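Local coordinates for protein dual function macrocyclase-peptidase POPB (Galerina marginata, PDB 5N4B) that cleaves peptide bonds after proline and closes peptide precursors of the amanitin toxins into macrocycles, at residues A490-Y495 against G520-P526; L454-F459 against L513-Q517; G423-P427 against D505-S509; I555-Q559 against R590-F596. The protein carries 1 engineered substitution. All coordinates share one frame; numbering follows the deposited sequence.

Interactions 1, 2 and 4 lie within the alpha/beta-hydrolase part of the chain, while interaction 3 joins it to the beta-propeller. Interaction 1 is buried in the central sheet and alone has direct hydrogen bonds between its segments. Helix 510-519, which links the two strands of interaction 1, packs against a loop in interaction 2, and the loop leading into that helix supplies one side of interaction 3. These two contacts are also buried, with only Gln517 exposed in interaction 2; both are aromatic and apolar, and they meet where Asn425 donates to the Phe459 carbonyl. Interaction 4, partly buried, touches interaction 1 through Gln494 and Pro526 but stays about 13 Å, nearest atoms, from interactions 2 and 3.

Interaction 1 of 4, residues A490-Y495 against G520-P526; sequences AAAIQY and GAIFAVP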
# COMPACT_ATOMS: atom_id res chain seq x y z
N ALA A 490 3.04 16.27 25.97
CA ALA A 490 2.14 15.80 24.90
C ALA A 490 2.11 14.27 24.86
O ALA A 490 3.10 13.60 25.12
CB ALA A 490 2.60 16.33 23.56
N ALA A 491 0.99 13.72 24.41
CA ALA A 491 0.96 12.33 24.01
C ALA A 491 1.46 12.22 22.58
O ALA A 491 1.44 13.17 21.81
CB ALA A 491 -0.49 11.80 24.06
N ALA A 492 1.90 11.03 22.21
CA ALA A 492 2.40 10.78 20.88
C ALA A 492 1.74 9.54 20.31
O ALA A 492 1.53 8.56 21.03
CB ALA A 492 3.94 10.58 20.88
N ILE A 493 1.35 9.60 19.04
CA ILE A 493 1.03 8.41 18.27
C ILE A 493 2.17 8.17 17.32
O ILE A 493 2.51 9.04 16.50
CB ILE A 493 -0.32 8.48 17.57
CG1 ILE A 493 -1.39 8.20 18.63
CG2 ILE A 493 -0.37 7.45 16.49
CD1 ILE A 493 -1.60 9.18 19.66
N GLN A 494 2.78 7.00 17.45
CA GLN A 494 3.96 6.60 16.69
C GLN A 494 3.56 5.49 15.73
O GLN A 494 3.07 4.43 16.16
CB GLN A 494 5.07 6.16 17.63
CG GLN A 494 6.33 5.72 16.96
CD GLN A 494 7.39 5.32 17.92
OE1 GLN A 494 7.74 6.11 18.79
NE2 GLN A 494 7.89 4.10 17.82
N TYR A 495 3.76 5.74 14.45
CA TYR A 495 3.27 4.87 13.39
C TYR A 495 4.43 4.25 12.67
O TYR A 495 5.45 4.90 12.44
CB TYR A 495 2.47 5.72 12.39
CG TYR A 495 1.80 4.95 11.29
CD1 TYR A 495 0.81 4.03 11.58
CD2 TYR A 495 2.17 5.11 9.99
CE1 TYR A 495 0.20 3.27 10.57
CE2 TYR A 495 1.57 4.37 8.97
CZ TYR A 495 0.59 3.45 9.28
OH TYR A 495 -0.03 2.70 8.28
N GLY A 520 -3.76 18.06 21.56
CA GLY A 520 -2.42 18.58 21.77
C GLY A 520 -1.39 17.47 21.70
O GLY A 520 -0.38 17.50 22.44
N ALA A 521 -1.61 16.48 20.85
CA ALA A 521 -0.74 15.31 20.75
C ALA A 521 0.17 15.50 19.55
O ALA A 521 -0.01 16.41 18.76
CB ALA A 521 -1.59 14.05 20.56
N ILE A 522 1.18 14.64 19.44
CA ILE A 522 2.10 14.68 18.30
C ILE A 522 2.00 13.34 17.56
O ILE A 522 1.57 12.32 18.12
CB ILE A 522 3.53 15.00 18.73
CG1 ILE A 522 4.17 13.84 19.49
CG2 ILE A 522 3.60 16.30 19.53
CD1 ILE A 522 5.61 14.05 19.87
N PHE A 523 2.36 13.36 16.26
CA PHE A 523 2.41 12.17 15.41
C PHE A 523 3.86 11.97 15.00
O PHE A 523 4.51 12.88 14.50
CB PHE A 523 1.55 12.39 14.18
CG PHE A 523 1.39 11.23 13.27
CD1 PHE A 523 0.84 10.05 13.73
CD2 PHE A 523 1.69 11.36 11.93
CE1 PHE A 523 0.64 8.97 12.88
CE2 PHE A 523 1.51 10.26 11.09
CZ PHE A 523 1.01 9.10 11.56
N ALA A 524 4.37 10.76 15.18
CA ALA A 524 5.77 10.45 14.97
C ALA A 524 5.88 9.31 13.98
O ALA A 524 5.23 8.27 14.15
CB ALA A 524 6.44 10.06 16.29
N VAL A 525 6.76 9.46 12.99
CA VAL A 525 6.93 8.46 11.92
C VAL A 525 8.41 8.18 11.74
O VAL A 525 9.09 8.87 10.96
CB VAL A 525 6.32 8.94 10.61
CG1 VAL A 525 6.37 7.84 9.56
CG2 VAL A 525 4.86 9.38 10.80
N PRO A 526 8.98 7.24 12.49
CA PRO A 526 10.41 6.93 12.36
C PRO A 526 10.67 6.10 11.12
O PRO A 526 9.96 5.14 10.81
CB PRO A 526 10.71 6.14 13.64
CG PRO A 526 9.41 5.50 14.00
CD PRO A 526 8.35 6.49 13.59
O HOH W 1 -1.52 15.19 24.35
O HOH W 2 7.30 4.92 10.36
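Ala492, Ile493 and Gln494 pair in parallel with Ile522, Phe523 and Ala524, the short strand axes inclined by 24°. Four backbone bonds join them: Ile522 N to Ala491 O (2.8 Å), Ile493 N to Ile522 O, Ala524 N to Ile493 O and Tyr495 N to Ala524 O. The packing is close on both faces. On one, Ile522 CG1 lies 3.6 Å from Ala492 CB, placed there because chi1 of 70° sets CG1 between the backbone N and the carbonyl carbon. On the other, Ile493 CG2 meets the edge of the Phe523 ring in its plane, 4.0 Å from Phe523 CD1, and Tyr495 CB is 3.8 Å from Phe523 CE1. The ends are looser and watery. One water accepts from Ala491 N and reaches Gly520 O only weakly; another donates to Tyr495 O (2.8 Å) and Pro526 O (2.7 Å). The Tyr495 ring leads away from the neighbouring strand, and its OH hydrogen-bonds the bound peptide's backbone; the Tyr495 side chain is about 8 Å from that of Ala578, engineered at the catalytic serine position. Helix 510-519 connects the two strands, completing a beta-alpha-beta crossover in the central sheet of the alpha/beta-hydrolase fold.

Interaction 2 of 4, residues L454-F459 against L513-Q517; sequences LDPDDF and LTFLQ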
# COMPACT_ATOMS: atom_id res chain seq x y z
N LEU A 454 -10.32 22.11 9.42
CA LEU A 454 -8.88 22.18 9.61
C LEU A 454 -8.29 23.29 8.76
O LEU A 454 -8.68 23.50 7.62
CB LEU A 454 -8.24 20.89 9.07
CG LEU A 454 -8.31 19.64 9.88
CD1 LEU A 454 -7.77 18.48 9.07
CD2 LEU A 454 -7.56 19.80 11.25
N ASP A 455 -7.25 23.92 9.29
CA ASP A 455 -6.36 24.76 8.48
C ASP A 455 -5.00 24.09 8.48
O ASP A 455 -4.31 24.04 9.52
CB ASP A 455 -6.27 26.18 9.03
CG ASP A 455 -5.42 27.13 8.14
OD1 ASP A 455 -4.68 26.67 7.25
OD2 ASP A 455 -5.49 28.38 8.37
N PRO A 456 -4.56 23.57 7.35
CA PRO A 456 -3.27 22.90 7.32
C PRO A 456 -2.11 23.74 7.79
O PRO A 456 -1.12 23.20 8.27
CB PRO A 456 -3.13 22.49 5.86
CG PRO A 456 -4.50 22.39 5.35
CD PRO A 456 -5.26 23.48 6.06
N ASP A 457 -2.20 25.06 7.66
CA ASP A 457 -1.15 25.97 8.10
C ASP A 457 -0.97 25.97 9.61
O ASP A 457 0.04 26.48 10.09
CB ASP A 457 -1.44 27.42 7.69
CG ASP A 457 -1.37 27.63 6.18
OD1 ASP A 457 -0.80 26.77 5.46
OD2 ASP A 457 -1.91 28.67 5.73
N ASP A 458 -1.91 25.40 10.35
CA ASP A 458 -1.81 25.30 11.80
C ASP A 458 -0.88 24.17 12.26
O ASP A 458 -0.69 24.01 13.48
CB ASP A 458 -3.18 25.05 12.45
CG ASP A 458 -4.13 26.20 12.36
OD1 ASP A 458 -3.69 27.33 12.12
OD2 ASP A 458 -5.37 25.99 12.56
N PHE A 459 -0.36 23.38 11.33
CA PHE A 459 0.40 22.19 11.65
C PHE A 459 1.80 22.30 11.06
O PHE A 459 1.98 22.79 9.95
CB PHE A 459 -0.32 20.95 11.15
CG PHE A 459 -1.72 20.78 11.74
CD1 PHE A 459 -2.80 21.42 11.15
CD2 PHE A 459 -1.94 20.07 12.92
CE1 PHE A 459 -4.08 21.31 11.66
CE2 PHE A 459 -3.23 19.94 13.44
CZ PHE A 459 -4.28 20.56 12.83
N LEU A 513 -4.60 14.81 11.87
CA LEU A 513 -4.45 16.21 12.27
C LEU A 513 -5.53 16.65 13.25
O LEU A 513 -5.27 17.40 14.18
CB LEU A 513 -4.42 17.14 11.04
CG LEU A 513 -3.26 16.89 10.08
CD1 LEU A 513 -3.31 17.91 8.97
CD2 LEU A 513 -1.88 16.90 10.76
N THR A 514 -6.75 16.18 13.05
CA THR A 514 -7.83 16.51 13.98
C THR A 514 -7.51 15.98 15.37
O THR A 514 -7.70 16.68 16.36
CB THR A 514 -9.12 15.93 13.44
OG1 THR A 514 -9.45 16.58 12.21
CG2 THR A 514 -10.27 16.17 14.39
N PHE A 515 -7.02 14.75 15.47
CA PHE A 515 -6.62 14.23 16.76
C PHE A 515 -5.54 15.09 17.40
O PHE A 515 -5.60 15.41 18.59
CB PHE A 515 -6.13 12.80 16.60
CG PHE A 515 -5.81 12.08 17.89
CD1 PHE A 515 -4.55 12.19 18.44
CD2 PHE A 515 -6.77 11.33 18.53
CE1 PHE A 515 -4.25 11.53 19.60
CE2 PHE A 515 -6.47 10.66 19.69
CZ PHE A 515 -5.22 10.77 20.23
N LEU A 516 -4.54 15.48 16.62
CA LEU A 516 -3.45 16.28 17.16
C LEU A 516 -3.96 17.59 17.72
O LEU A 516 -3.54 18.03 18.80
CB LEU A 516 -2.38 16.56 16.09
CG LEU A 516 -1.74 15.33 15.40
CD1 LEU A 516 -0.58 15.76 14.57
CD2 LEU A 516 -1.33 14.27 16.36
N GLN A 517 -4.82 18.26 16.99
CA GLN A 517 -5.39 19.51 17.46
C GLN A 517 -6.31 19.31 18.65
O GLN A 517 -6.24 20.08 19.61
CB GLN A 517 -6.12 20.20 16.30
CG GLN A 517 -6.64 21.58 16.66
CD GLN A 517 -7.17 22.37 15.48
OE1 GLN A 517 -7.03 22.01 14.34
NE2 GLN A 517 -7.83 23.47 15.80
O HOH W 3 -6.84 23.72 12.24
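Leu454 and Phe459, on either side of the 3-10 turn at 456-458 in the chain, reach the same stretch of helix, residues 513-517. The backbones keep apart: the nearest CA pairs are Leu454 with Thr514, at 7.2 Å, and Phe459 with Leu513, at 7.7 Å. Within the loop, Asp455 OD1 accepts from Asp457 N to make an Asx turn, the donor standing 49° out of the carboxylate plane, and Asp455 O receives Asp458 N. Side chains fill the space between loop and helix. Leu513 CB sits over one face of the Phe459 ring, 4.0 Å from its centroid and offset toward the rim, a CH-pi contact; Leu513 CD2 is also over a face of the ring, 3.8 Å from Phe459 CD2. Leu516 CB comes to the ring edge, near its plane. Phe459 opens strand 459-467, the outermost strand at this end of the hydrolase sheet, and the contact places the start of that strand beside helix 510-519, the connection of a beta-alpha-beta unit. Leu454 crosses Leu513 at about a right angle, with its CD1 4.1 Å from Leu513 CB, while its CD2 lies 3.9 Å from Thr514 OG1, a hydroxyl already bonded to Pro510 O. Gln517 holds CG anti to the backbone N (chi1 -175°) and runs on extended, which carries OE1 to within 3.5 Å of Phe459 CZ. One water donates to both Gln517 OE1 (2.7 Å) and Asp458 OD2 and accepts from Asp455 N, bridging the helix to the loop by hydrogen bonds.

Interaction 3 of 4, residues G423-P427 against D505-S509; sequences GFNTP and DPFFS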
# COMPACT_ATOMS: atom_id res chain seq x y z
N GLY A 423 1.60 15.78 1.68
CA GLY A 423 2.45 15.59 2.82
C GLY A 423 1.67 15.88 4.08
O GLY A 423 0.46 16.01 4.05
N PHE A 424 2.37 15.91 5.20
CA PHE A 424 1.67 15.94 6.47
C PHE A 424 0.75 17.14 6.61
O PHE A 424 -0.31 17.01 7.26
CB PHE A 424 2.67 15.90 7.65
CG PHE A 424 3.45 14.62 7.73
CD1 PHE A 424 2.84 13.43 7.97
CD2 PHE A 424 4.82 14.64 7.58
CE1 PHE A 424 3.52 12.26 8.04
CE2 PHE A 424 5.54 13.48 7.68
CZ PHE A 424 4.91 12.28 7.90
N ASN A 425 1.11 18.27 6.01
CA ASN A 425 0.26 19.46 5.99
C ASN A 425 -0.03 19.97 4.58
O ASN A 425 -0.40 21.13 4.41
CB ASN A 425 0.83 20.54 6.89
CG ASN A 425 2.19 21.01 6.45
OD1 ASN A 425 2.57 20.85 5.28
ND2 ASN A 425 2.95 21.58 7.38
N THR A 426 0.05 19.10 3.57
CA THR A 426 -0.28 19.43 2.19
C THR A 426 -1.37 18.46 1.74
O THR A 426 -1.08 17.28 1.47
CB THR A 426 0.91 19.36 1.24
OG1 THR A 426 1.89 20.31 1.66
CG2 THR A 426 0.48 19.64 -0.20
N PRO A 427 -2.63 18.89 1.65
CA PRO A 427 -3.71 17.93 1.38
C PRO A 427 -3.68 17.25 0.02
O PRO A 427 -4.14 16.11 -0.10
CB PRO A 427 -4.97 18.78 1.53
CG PRO A 427 -4.59 20.06 2.10
CD PRO A 427 -3.11 20.21 2.11
N ASP A 505 6.61 7.24 4.01
CA ASP A 505 6.62 8.57 3.39
C ASP A 505 5.61 9.53 4.04
O ASP A 505 4.56 9.10 4.53
CB ASP A 505 6.20 8.47 1.94
CG ASP A 505 7.23 7.90 1.03
OD1 ASP A 505 8.43 7.96 1.35
OD2 ASP A 505 6.80 7.41 -0.04
N PRO A 506 5.84 10.83 3.96
CA PRO A 506 4.80 11.81 4.34
C PRO A 506 3.50 11.54 3.61
O PRO A 506 3.48 11.12 2.47
CB PRO A 506 5.40 13.15 3.91
CG PRO A 506 6.92 12.91 3.94
CD PRO A 506 7.08 11.47 3.49
N PHE A 507 2.40 11.84 4.30
CA PHE A 507 1.06 11.66 3.77
C PHE A 507 0.14 12.60 4.52
O PHE A 507 0.44 13.02 5.65
CB PHE A 507 0.60 10.21 3.87
CG PHE A 507 0.41 9.72 5.27
CD1 PHE A 507 1.44 9.25 5.99
CD2 PHE A 507 -0.85 9.69 5.83
CE1 PHE A 507 1.26 8.79 7.30
CE2 PHE A 507 -1.05 9.20 7.13
CZ PHE A 507 0.02 8.77 7.84
N PHE A 508 -1.00 12.91 3.91
CA PHE A 508 -2.00 13.78 4.52
C PHE A 508 -3.14 12.95 5.11
O PHE A 508 -3.77 12.16 4.39
CB PHE A 508 -2.59 14.77 3.52
CG PHE A 508 -3.46 15.78 4.16
CD1 PHE A 508 -2.92 16.84 4.85
CD2 PHE A 508 -4.85 15.68 4.06
CE1 PHE A 508 -3.75 17.77 5.46
CE2 PHE A 508 -5.66 16.60 4.69
CZ PHE A 508 -5.13 17.62 5.36
N SER A 509 -3.42 13.14 6.39
CA SER A 509 -4.55 12.51 7.05
C SER A 509 -5.32 13.54 7.85
O SER A 509 -4.82 14.00 8.89
CB SER A 509 -4.06 11.43 8.00
OG SER A 509 -5.19 10.97 8.79
O HOH W 4 -1.36 14.50 7.88
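This is a buried contact between the beta-propeller and the hydrolase part: the hairpin turn joining propeller strands 416-423 and 426-434 packs its residues Gly423, Phe424 and Pro427 against Pro506, Phe507 and Phe508, in the loop before helix 510-519. The rings of Phe424 and Phe508 carry most of it. Pro506 CA makes a CH-pi contact over one face of the Phe424 ring, 3.9 Å from the centroid, and Phe507 N is above that same face. Beyond them, Phe424 turns its edge toward the face of Phe507 in an offset edge-to-face pair, the planes 60° apart. Pro427 CA stands over a face of Phe508 at 3.6 Å from the centroid, a second CH-pi contact, while Gly423 O lies at the edge of that ring in its plane. With CG anti to the backbone N (chi1 -172°), the Phe508 ring extends past the turn to Pro427. No direct hydrogen bond links the segments; Phe424 CA makes a CA-H...O contact with Phe507 O (3.3 Å), and a water donates to Phe424 O (2.8 Å) and Phe507 O while accepting from Ser509 N (2.9 Å). Asp505 forms a salt bridge with Lys378, and its carbonyl accepts a hydrogen bond from an aromatic side chain of the bound peptide. A type I turn from Gly423 to Thr426 shapes the hairpin at this interdomain interface, the propeller-to-hydrolase junction of the prolyl oligopeptidase architecture.

Interaction 4 of 4, residues I555-Q559 against R590-F596; sequences IAAAQ and RAPEGTF
Ala558 and Ile555, a turn apart on helix 548-563, face Phe596, Ala591 and Thr595 in the loop that follows helix 579-590. Ala558 CB approaches Phe596 CE1 to 3.6 Å, obliquely to the ring, whereas Ile555 CG1 lies at the ring's edge, near its plane, 4.2 Å from Phe596 CZ. Thr595 CG2 rests over the centre of one face of this same ring and is itself 4.2 Å from Ala558 CB. In Ile555, CG1 lies anti to the carbonyl carbon (chi1 -68°), and the extended second torsion (chi2 164°) carries CD1 on to Ala591 CB, 3.9 Å away. Gln559 crosses Pro592 at about a right angle on the exposed side, where the polar link runs through solvent: one water accepts from Gln559 NE2 (3.0 Å) and donates to Thr595 OG1 (2.7 Å). A second water donates to Thr595 O and, weakly, to Ala558 O. The loop is braced internally by Pro592 O, which accepts both Thr595 N and Thr595 OG1 from the same face of its plane. The bond from Thr595 N closes a type II turn with Gly594 at positive phi, and this turn leads from helix 579-590 into strand 598-602 of the alpha/beta-hydrolase fold.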
# COMPACT_ATOMS: atom_id res chain seq x y z
N ILE A 555 11.45 0.75 18.92
CA ILE A 555 11.48 0.95 20.36
C ILE A 555 12.37 2.14 20.75
O ILE A 555 11.99 2.98 21.58
CB ILE A 555 11.91 -0.36 21.05
CG1 ILE A 555 10.82 -1.41 20.87
CG2 ILE A 555 12.22 -0.08 22.51
CD1 ILE A 555 11.31 -2.83 21.17
N ALA A 556 13.54 2.26 20.11
CA ALA A 556 14.39 3.41 20.38
C ALA A 556 13.71 4.74 20.05
O ALA A 556 13.94 5.77 20.71
CB ALA A 556 15.73 3.26 19.67
N ALA A 557 12.89 4.77 19.00
CA ALA A 557 12.18 6.00 18.67
C ALA A 557 11.27 6.42 19.81
O ALA A 557 11.21 7.59 20.18
CB ALA A 557 11.39 5.79 17.38
N ALA A 558 10.54 5.47 20.38
CA ALA A 558 9.61 5.78 21.47
C ALA A 558 10.36 6.22 22.71
O ALA A 558 9.93 7.15 23.39
CB ALA A 558 8.74 4.55 21.76
N GLN A 559 11.50 5.60 22.97
CA GLN A 559 12.31 5.99 24.11
C GLN A 559 12.85 7.40 23.92
O GLN A 559 12.87 8.20 24.86
CB GLN A 559 13.45 4.97 24.30
CG GLN A 559 12.92 3.60 24.70
CD GLN A 559 13.96 2.53 24.73
OE1 GLN A 559 14.84 2.43 23.86
NE2 GLN A 559 13.86 1.67 25.72
N ARG A 590 8.61 -7.00 23.35
CA ARG A 590 10.06 -6.85 23.53
C ARG A 590 10.46 -5.64 24.36
O ARG A 590 11.48 -5.69 25.08
CB ARG A 590 10.75 -6.77 22.17
CG ARG A 590 10.67 -8.07 21.39
CD ARG A 590 11.30 -8.04 20.00
NE ARG A 590 12.75 -7.96 20.08
CZ ARG A 590 13.57 -8.99 20.27
NH1 ARG A 590 13.10 -10.23 20.34
NH2 ARG A 590 14.88 -8.80 20.38
N ALA A 591 9.73 -4.55 24.30
CA ALA A 591 10.20 -3.33 24.92
C ALA A 591 10.08 -3.41 26.43
O ALA A 591 9.23 -4.14 26.95
CB ALA A 591 9.34 -2.16 24.45
N PRO A 592 10.89 -2.66 27.16
CA PRO A 592 10.72 -2.59 28.60
C PRO A 592 9.28 -2.22 28.99
O PRO A 592 8.59 -1.44 28.32
CB PRO A 592 11.72 -1.54 29.03
CG PRO A 592 12.73 -1.52 27.98
CD PRO A 592 11.99 -1.81 26.68
N GLU A 593 8.81 -2.80 30.09
CA GLU A 593 7.51 -2.45 30.63
C GLU A 593 7.39 -0.93 30.75
O GLU A 593 8.32 -0.25 31.19
CB GLU A 593 7.37 -3.13 32.00
CG GLU A 593 6.03 -2.97 32.58
CD GLU A 593 5.91 -3.74 33.91
OE1 GLU A 593 5.93 -5.02 33.95
OE2 GLU A 593 5.85 -3.04 34.94
N GLY A 594 6.26 -0.40 30.29
CA GLY A 594 5.96 1.01 30.35
C GLY A 594 6.51 1.84 29.20
O GLY A 594 6.35 3.06 29.20
N THR A 595 7.15 1.22 28.22
CA THR A 595 7.62 1.98 27.06
C THR A 595 6.45 2.57 26.29
O THR A 595 6.56 3.68 25.75
CB THR A 595 8.43 1.07 26.13
OG1 THR A 595 9.60 0.60 26.77
CG2 THR A 595 8.90 1.79 24.86
N PHE A 596 5.35 1.84 26.19
CA PHE A 596 4.20 2.28 25.43
C PHE A 596 3.00 2.40 26.35
O PHE A 596 2.86 1.63 27.29
CB PHE A 596 3.88 1.24 24.37
CG PHE A 596 5.03 0.95 23.45
CD1 PHE A 596 5.48 1.93 22.59
CD2 PHE A 596 5.67 -0.27 23.44
CE1 PHE A 596 6.56 1.70 21.75
CE2 PHE A 596 6.75 -0.52 22.58
CZ PHE A 596 7.17 0.48 21.74
O HOH W 5 8.91 5.40 25.61
O HOH W 6 11.63 2.09 27.68